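Local coordinates for tRNA (adenine(58)-N(1))-methyltransferase catalytic subunit TRM61 C-terminal domain-containing protein (Thermoplasma acidophilum, PDB 1YB2), which probably methylates an adenine of tRNA at its N1 position, using S-adenosyl-L-methionine as the methyl donor, at residues V30-Y35 against M229-E233; L108-M112 against A131-T137; G204-Y210 against F261-K267. All blocks are in the same frame, centred on the assembly; numbering follows the deposited sequence.

Overall arrangement
The three contacts sample three levels of a class I methyltransferase fold with an added N-terminal domain. Contact 3 lies at the heart of the chain, its centre about 3 Å from the chain's own, and pairs neighbouring strands 205-211 and 258-267 antiparallel. Contact 1 builds on it, 10 Å away centre to centre: 229-233 belongs to the outermost strand beside 258-267, and H230 N and I266 O, 2.7 Å apart, probably hydrogen-bond. Contact 2 lies on the opposite side of the chain's centre, 26 Å from contact 1 between centres. Contact 3 alone comes near the predicted S-adenosyl-L-methionine site, the side chain of Y210 being about 4 Å from that of D186.

Contact 1 of 3, residues V30-Y35 against M229-E233; sequences VSEDEY and MHHLE
E32 brings its carboxylate to the edge of the H231 imidazole, OE1 lying near the ring plane 3.2 Å from CD2 of H231, while E233 N lies over one face of that ring. E32 CG lies anti to the backbone N (chi1 -152°) and the chain runs extended beyond it, which carries the carboxylate out to the ring, the two planes 72° apart. At H230 the edge is met by the backbone N of E32, 3.8 Å from NE2 of H230, and one face carries a water molecule. The Y35 ring has the backbone of V30 and S31 over one face, near its rim, with D33 O and a second water at its edge.

The contact is an interdomain junction, where a loop of the FKBP-like N-terminal domain meets the outer strand of the methyltransferase sheet. That loop is shaped by an ST turn: S31 OG accepts a bond from D33 N and donates one of 2.7 Å to E34 O, on a lone pair in the carbonyl plane. Its partner strand carries a classic beta bulge, with L232 and E233 both opposite F264.

No direct hydrogen bond joins the two segments; two waters bridge them. One donates to S31 O and L232 O and accepts from Y35 OH; the other donates to E32 OE1 and H231 O. E32 also reaches the second subunit, where R241 of that chain bonds to its carbonyl O. On the apolar side, L232 CD2 meets V30 CG2 at 3.6 Å. E32 CA also approaches L232 O, a CH...O contact of 3.5 Å with 163° at the hydrogen.

Contact 2 of 3, residues L108-M112 against A131-T137; sequences LRPGM and ALNGKGT
This contact closes a beta-alpha-beta crossover of the Rossmann-like methyltransferase fold, joining the turn ahead of strand 113-117 to the end of helix 123-132 and the loop beyond it. Two tight turns meet here, a type II turn from R109 to M112 and a type I' turn from L132 to K135. P110 presses its ring against the carbonyls at the helix end: CG stands 3.4 Å from A131 O and CB 3.4 Å from L132 O. Alongside, L108 CB touches A131 CB. L132, its CG anti to the carbonyl carbon (chi1 -72°), brings CD2 to R109 O and M112 O.

One backbone bond ties turn to turn, G111 N to K135 O at 2.8 Å, nearly straight at 164° but from above the carbonyl plane; a second, T137 N to M112 O, lies where the chain enters the two strands. G136 CA passes 3.3 Å from M112 O, a CA-H...O contact.

P110 and N133 also pack against P110 of the second subunit, and R109 makes a cation-pi contact with its Y130. Within the chain, T137 OG1 bonds to D113, L108 rests on M124 and I128 of helix 123-132, and M112 leans on strand 180-185.

Contact 3 of 3, residues G204-Y210 against F261-K267; sequences GSVATFY and FITFAIK
Strands 205-210 and 261-267 run antiparallel, their directions 155° apart and their axes 4.7 Å from each other at closest approach. This is the part of the class I methyltransferase sheet that holds its reversed strand, 258-267, set antiparallel between 205-211 and 229-242. A207 with A265 and F209 with T263 are hydrogen-bonded pairs, each exchanging two bonds; K267 N to S205 O and G204 N to K267 O carry the pairing to the corner where the chain turns. CA-H groups, such as V206 CA 3.2 Å from A265 O, add contacts to the same carbonyls.

V206, T208, Y210, I262, F264 and I266 line one face of the pair. T208 lies between two neighbours there. With chi1 at -61° its OG1 lies anti to the carbonyl carbon and its CG2 anti to the backbone N, which turns CG2 to I262 CG2 at 3.6 Å and OG1 obliquely to the F264 ring, 3.4 Å from CD2. Y210 and I262 lie side by side, CE2 of Y210 meeting CG1 of I262 at 3.6 Å, with I262 CG2 over one face of the ring. The Y210 side chain comes close to D186, predicted to bind S-adenosyl-L-methionine.

On the other face, F209 turns its ring edge to T263 O and A265 CB, and helix 214-223 covers T263 through S217 and V221. The T263 hydroxyl bonds to that of T234 in the next strand. K267, bent at chi2 and chi4, takes NZ away to A198 O. Back on the face of V206 and F264, I266 brings CD1 within 3.5 Å of G204 O.

Contact 1 of 3, residues V30-Y35 against M229-E233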
# COMPACT_ATOMS: atom_id res chain seq x y z
N VAL A 30 3.21 -16.26 -13.56
CA VAL A 30 2.06 -15.36 -13.55
C VAL A 30 1.37 -15.31 -14.91
O VAL A 30 1.96 -15.70 -15.92
CB VAL A 30 2.45 -13.91 -13.11
CG1 VAL A 30 3.18 -13.93 -11.79
CG2 VAL A 30 3.30 -13.18 -14.17
N SER A 31 0.13 -14.83 -14.92
CA SER A 31 -0.61 -14.63 -16.16
C SER A 31 -1.84 -13.78 -15.89
O SER A 31 -2.08 -13.36 -14.76
CB SER A 31 -1.00 -15.98 -16.79
OG SER A 31 -2.15 -16.51 -16.15
N GLU A 32 -2.62 -13.53 -16.94
CA GLU A 32 -3.87 -12.80 -16.83
C GLU A 32 -4.95 -13.64 -16.13
O GLU A 32 -6.00 -13.12 -15.77
CB GLU A 32 -4.37 -12.26 -18.19
CG GLU A 32 -5.22 -10.99 -18.04
CD GLU A 32 -5.84 -10.40 -19.32
OE1 GLU A 32 -5.10 -10.15 -20.32
OE2 GLU A 32 -7.08 -10.12 -19.30
N ASP A 33 -4.70 -14.93 -15.91
CA ASP A 33 -5.63 -15.70 -15.04
C ASP A 33 -5.02 -16.66 -14.01
O ASP A 33 -5.04 -16.36 -12.82
CB ASP A 33 -6.78 -16.35 -15.82
CG ASP A 33 -6.32 -17.33 -16.85
OD1 ASP A 33 -5.38 -16.98 -17.60
OD2 ASP A 33 -6.88 -18.45 -16.92
N GLU A 34 -4.47 -17.80 -14.45
CA GLU A 34 -3.88 -18.76 -13.50
C GLU A 34 -2.43 -18.43 -13.12
O GLU A 34 -1.66 -17.88 -13.92
CB GLU A 34 -3.96 -20.19 -14.04
CG GLU A 34 -5.38 -20.72 -14.18
CD GLU A 34 -5.96 -21.20 -12.86
OE1 GLU A 34 -5.32 -22.05 -12.18
OE2 GLU A 34 -7.08 -20.75 -12.50
N TYR A 35 -2.08 -18.77 -11.89
CA TYR A 35 -0.71 -18.63 -11.42
C TYR A 35 -0.15 -20.00 -11.08
O TYR A 35 -0.90 -20.95 -10.83
CB TYR A 35 -0.63 -17.69 -10.21
CG TYR A 35 -0.86 -16.23 -10.56
CD1 TYR A 35 -1.98 -15.83 -11.28
CD2 TYR A 35 0.04 -15.26 -10.15
CE1 TYR A 35 -2.20 -14.49 -11.59
CE2 TYR A 35 -0.17 -13.92 -10.46
CZ TYR A 35 -1.28 -13.54 -11.18
OH TYR A 35 -1.47 -12.20 -11.48
N MSE A 229 5.07 -6.12 -22.93
CA MSE A 229 4.51 -6.22 -21.59
C MSE A 229 3.35 -7.19 -21.61
O MSE A 229 2.68 -7.33 -22.62
CB MSE A 229 4.06 -4.85 -21.08
CG MSE A 229 5.21 -3.95 -20.64
SE MSE A 229 4.50 -2.40 -19.65
CE MSE A 229 4.75 -1.05 -20.99
N HIS A 230 3.13 -7.87 -20.50
CA HIS A 230 2.03 -8.82 -20.38
C HIS A 230 1.05 -8.30 -19.32
O HIS A 230 1.44 -8.08 -18.19
CB HIS A 230 2.59 -10.19 -19.99
CG HIS A 230 1.56 -11.27 -19.98
ND1 HIS A 230 1.23 -11.99 -21.10
CD2 HIS A 230 0.77 -11.73 -18.98
CE1 HIS A 230 0.28 -12.85 -20.80
NE2 HIS A 230 -0.02 -12.72 -19.52
N HIS A 231 -0.21 -8.09 -19.72
CA HIS A 231 -1.28 -7.65 -18.81
C HIS A 231 -1.54 -8.68 -17.72
O HIS A 231 -1.70 -9.87 -18.01
CB HIS A 231 -2.56 -7.36 -19.61
CG HIS A 231 -3.74 -6.95 -18.79
ND1 HIS A 231 -3.70 -5.92 -17.87
CD2 HIS A 231 -5.03 -7.38 -18.80
CE1 HIS A 231 -4.90 -5.76 -17.34
NE2 HIS A 231 -5.72 -6.64 -17.88
N LEU A 232 -1.56 -8.23 -16.47
CA LEU A 232 -1.80 -9.09 -15.31
C LEU A 232 -3.25 -8.92 -14.91
O LEU A 232 -4.01 -9.87 -14.92
CB LEU A 232 -0.87 -8.73 -14.14
CG LEU A 232 0.64 -9.01 -14.32
CD1 LEU A 232 1.45 -8.52 -13.11
CD2 LEU A 232 0.89 -10.48 -14.54
N GLU A 233 -3.62 -7.69 -14.57
CA GLU A 233 -4.98 -7.38 -14.22
C GLU A 233 -5.20 -5.89 -14.17
O GLU A 233 -4.25 -5.09 -14.02
CB GLU A 233 -5.36 -8.03 -12.88
CG GLU A 233 -4.82 -7.39 -11.64
CD GLU A 233 -5.51 -7.92 -10.38
OE1 GLU A 233 -6.51 -8.67 -10.49
OE2 GLU A 233 -5.05 -7.56 -9.27
O HOH W 1 -3.48 -11.89 -13.06
O HOH W 2 -2.57 -10.96 -20.65

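Contact 2 of 3, residues L108-M112 against A131-T137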
# COMPACT_ATOMS: atom_id res chain seq x y z
N LEU A 108 6.51 -2.41 -2.89
CA LEU A 108 7.65 -1.53 -2.69
C LEU A 108 8.48 -2.04 -1.52
O LEU A 108 7.94 -2.44 -0.48
CB LEU A 108 7.20 -0.08 -2.44
CG LEU A 108 7.20 0.96 -3.57
CD1 LEU A 108 6.88 0.37 -4.94
CD2 LEU A 108 6.20 2.07 -3.22
N ARG A 109 9.79 -2.01 -1.70
CA ARG A 109 10.75 -2.39 -0.67
C ARG A 109 12.01 -1.57 -0.90
O ARG A 109 12.28 -1.13 -2.03
CB ARG A 109 11.07 -3.89 -0.76
CG ARG A 109 11.63 -4.33 -2.10
CD ARG A 109 12.81 -5.25 -1.93
NE ARG A 109 12.41 -6.65 -1.88
CZ ARG A 109 13.04 -7.60 -1.18
NH1 ARG A 109 14.10 -7.29 -0.43
NH2 ARG A 109 12.59 -8.84 -1.20
N PRO A 110 12.80 -1.34 0.17
CA PRO A 110 14.09 -0.65 0.03
C PRO A 110 15.03 -1.26 -1.01
O PRO A 110 15.05 -2.48 -1.20
CB PRO A 110 14.70 -0.77 1.44
CG PRO A 110 13.54 -0.89 2.34
CD PRO A 110 12.51 -1.69 1.57
N GLY A 111 15.80 -0.40 -1.67
CA GLY A 111 16.82 -0.83 -2.61
C GLY A 111 16.42 -0.77 -4.08
O GLY A 111 17.28 -0.80 -4.96
N MSE A 112 15.13 -0.67 -4.34
CA MSE A 112 14.61 -0.60 -5.71
C MSE A 112 14.93 0.74 -6.39
O MSE A 112 15.01 1.78 -5.74
CB MSE A 112 13.09 -0.81 -5.72
CG MSE A 112 12.61 -2.17 -5.21
SE MSE A 112 10.64 -2.19 -5.15
CE MSE A 112 10.39 -2.49 -7.01
N ALA A 131 8.74 4.13 1.79
CA ALA A 131 9.00 2.70 1.62
C ALA A 131 10.47 2.39 1.32
O ALA A 131 11.03 1.41 1.84
CB ALA A 131 8.09 2.12 0.53
N LEU A 132 11.10 3.23 0.49
CA LEU A 132 12.51 3.08 0.16
C LEU A 132 13.40 3.25 1.38
O LEU A 132 14.45 2.62 1.46
CB LEU A 132 12.94 4.05 -0.94
CG LEU A 132 12.44 3.77 -2.35
CD1 LEU A 132 12.93 4.91 -3.28
CD2 LEU A 132 12.87 2.38 -2.89
N ASN A 133 12.98 4.10 2.32
CA ASN A 133 13.68 4.25 3.60
C ASN A 133 15.16 4.65 3.40
O ASN A 133 16.05 4.16 4.09
CB ASN A 133 13.56 2.96 4.42
CG ASN A 133 13.85 3.16 5.90
OD1 ASN A 133 13.36 4.10 6.51
ND2 ASN A 133 14.67 2.27 6.47
N GLY A 134 15.40 5.53 2.43
CA GLY A 134 16.75 6.00 2.14
C GLY A 134 17.58 5.08 1.26
O GLY A 134 18.70 5.43 0.90
N LYS A 135 17.04 3.92 0.90
CA LYS A 135 17.77 2.94 0.09
C LYS A 135 17.10 2.71 -1.26
O LYS A 135 15.90 2.37 -1.33
CB LYS A 135 17.87 1.61 0.83
CG LYS A 135 19.04 1.54 1.78
CD LYS A 135 18.82 0.46 2.84
CE LYS A 135 20.13 0.19 3.58
NZ LYS A 135 19.89 -0.44 4.91
N GLY A 136 17.87 2.87 -2.32
CA GLY A 136 17.33 2.84 -3.66
C GLY A 136 17.08 4.26 -4.10
O GLY A 136 17.49 5.20 -3.43
N THR A 137 16.39 4.43 -5.22
CA THR A 137 16.27 5.74 -5.85
C THR A 137 14.90 5.90 -6.48
O THR A 137 14.24 4.92 -6.85
CB THR A 137 17.34 5.93 -6.98
OG1 THR A 137 17.18 4.91 -7.97
CG2 THR A 137 18.80 5.90 -6.44

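Contact 3 of 3, residues G204-Y210 against F261-K267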
# COMPACT_ATOMS: atom_id res chain seq x y z
N GLY A 204 10.66 -8.97 -16.03
CA GLY A 204 10.03 -9.53 -14.85
C GLY A 204 9.54 -8.48 -13.87
O GLY A 204 8.89 -8.82 -12.87
N SER A 205 9.85 -7.21 -14.15
CA SER A 205 9.41 -6.08 -13.34
C SER A 205 7.98 -5.64 -13.73
O SER A 205 7.47 -5.99 -14.80
CB SER A 205 10.41 -4.92 -13.43
OG SER A 205 10.28 -4.20 -14.65
N VAL A 206 7.33 -4.91 -12.84
CA VAL A 206 5.91 -4.55 -12.99
C VAL A 206 5.72 -3.05 -13.22
O VAL A 206 6.38 -2.23 -12.57
CB VAL A 206 5.10 -4.99 -11.75
CG1 VAL A 206 3.66 -4.46 -11.80
CG2 VAL A 206 5.09 -6.53 -11.66
N ALA A 207 4.81 -2.71 -14.12
CA ALA A 207 4.40 -1.34 -14.35
C ALA A 207 2.97 -1.18 -13.88
O ALA A 207 2.12 -2.06 -14.12
CB ALA A 207 4.50 -0.98 -15.84
N THR A 208 2.71 -0.07 -13.21
CA THR A 208 1.37 0.23 -12.71
C THR A 208 0.89 1.49 -13.42
O THR A 208 1.60 2.50 -13.39
CB THR A 208 1.38 0.47 -11.17
OG1 THR A 208 1.84 -0.71 -10.51
CG2 THR A 208 -0.01 0.79 -10.67
N PHE A 209 -0.28 1.42 -14.05
CA PHE A 209 -0.84 2.55 -14.80
C PHE A 209 -2.12 3.01 -14.13
O PHE A 209 -3.00 2.18 -13.90
CB PHE A 209 -1.19 2.14 -16.24
CG PHE A 209 -0.03 1.70 -17.06
CD1 PHE A 209 0.37 0.36 -17.07
CD2 PHE A 209 0.67 2.62 -17.84
CE1 PHE A 209 1.46 -0.05 -17.85
CE2 PHE A 209 1.76 2.21 -18.62
CZ PHE A 209 2.16 0.87 -18.60
N TYR A 210 -2.22 4.31 -13.84
CA TYR A 210 -3.44 4.89 -13.24
C TYR A 210 -4.17 5.66 -14.32
O TYR A 210 -3.57 6.52 -14.96
CB TYR A 210 -3.08 5.85 -12.10
CG TYR A 210 -2.71 5.16 -10.82
CD1 TYR A 210 -1.41 4.70 -10.60
CD2 TYR A 210 -3.67 4.96 -9.82
CE1 TYR A 210 -1.05 4.04 -9.40
CE2 TYR A 210 -3.32 4.30 -8.60
CZ TYR A 210 -2.01 3.85 -8.42
OH TYR A 210 -1.66 3.20 -7.26
N PHE A 261 -8.83 3.62 -12.08
CA PHE A 261 -8.69 2.41 -12.87
C PHE A 261 -7.20 2.08 -12.91
O PHE A 261 -6.41 2.87 -13.41
CB PHE A 261 -9.27 2.61 -14.26
CG PHE A 261 -10.78 2.78 -14.27
CD1 PHE A 261 -11.61 1.71 -14.60
CD2 PHE A 261 -11.36 3.98 -13.90
CE1 PHE A 261 -12.99 1.84 -14.59
CE2 PHE A 261 -12.75 4.13 -13.89
CZ PHE A 261 -13.56 3.05 -14.24
N ILE A 262 -6.83 0.95 -12.33
CA ILE A 262 -5.42 0.64 -12.13
C ILE A 262 -5.06 -0.63 -12.90
O ILE A 262 -5.64 -1.69 -12.65
CB ILE A 262 -5.09 0.47 -10.64
CG1 ILE A 262 -5.55 1.71 -9.84
CG2 ILE A 262 -3.58 0.20 -10.46
CD1 ILE A 262 -5.64 1.46 -8.32
N THR A 263 -4.13 -0.49 -13.83
CA THR A 263 -3.67 -1.61 -14.67
C THR A 263 -2.26 -2.03 -14.24
O THR A 263 -1.37 -1.18 -14.09
CB THR A 263 -3.66 -1.21 -16.17
OG1 THR A 263 -5.01 -1.00 -16.60
CG2 THR A 263 -3.00 -2.29 -17.07
N PHE A 264 -2.06 -3.32 -14.02
CA PHE A 264 -0.74 -3.89 -13.75
C PHE A 264 -0.28 -4.74 -14.93
O PHE A 264 -1.05 -5.52 -15.48
CB PHE A 264 -0.77 -4.79 -12.51
CG PHE A 264 -1.20 -4.08 -11.26
CD1 PHE A 264 -2.52 -4.17 -10.81
CD2 PHE A 264 -0.29 -3.30 -10.54
CE1 PHE A 264 -2.94 -3.50 -9.65
CE2 PHE A 264 -0.69 -2.63 -9.36
CZ PHE A 264 -2.01 -2.73 -8.92
N ALA A 265 0.99 -4.60 -15.30
CA ALA A 265 1.58 -5.35 -16.41
C ALA A 265 3.00 -5.77 -16.04
O ALA A 265 3.71 -5.04 -15.31
CB ALA A 265 1.57 -4.51 -17.68
N ILE A 266 3.42 -6.93 -16.52
CA ILE A 266 4.81 -7.40 -16.32
C ILE A 266 5.64 -7.32 -17.62
O ILE A 266 5.17 -7.73 -18.67
CB ILE A 266 4.84 -8.84 -15.69
CG1 ILE A 266 6.26 -9.31 -15.34
CG2 ILE A 266 4.05 -9.87 -16.57
CD1 ILE A 266 6.27 -10.53 -14.41
N LYS A 267 6.86 -6.78 -17.53
CA LYS A 267 7.81 -6.76 -18.65
C LYS A 267 8.32 -8.17 -18.99
O LYS A 267 8.88 -8.88 -18.13
CB LYS A 267 9.00 -5.84 -18.33
CG LYS A 267 10.13 -5.82 -19.40
CD LYS A 267 9.70 -5.06 -20.65
CE LYS A 267 10.72 -5.23 -21.80
NZ LYS A 267 12.05 -4.62 -21.43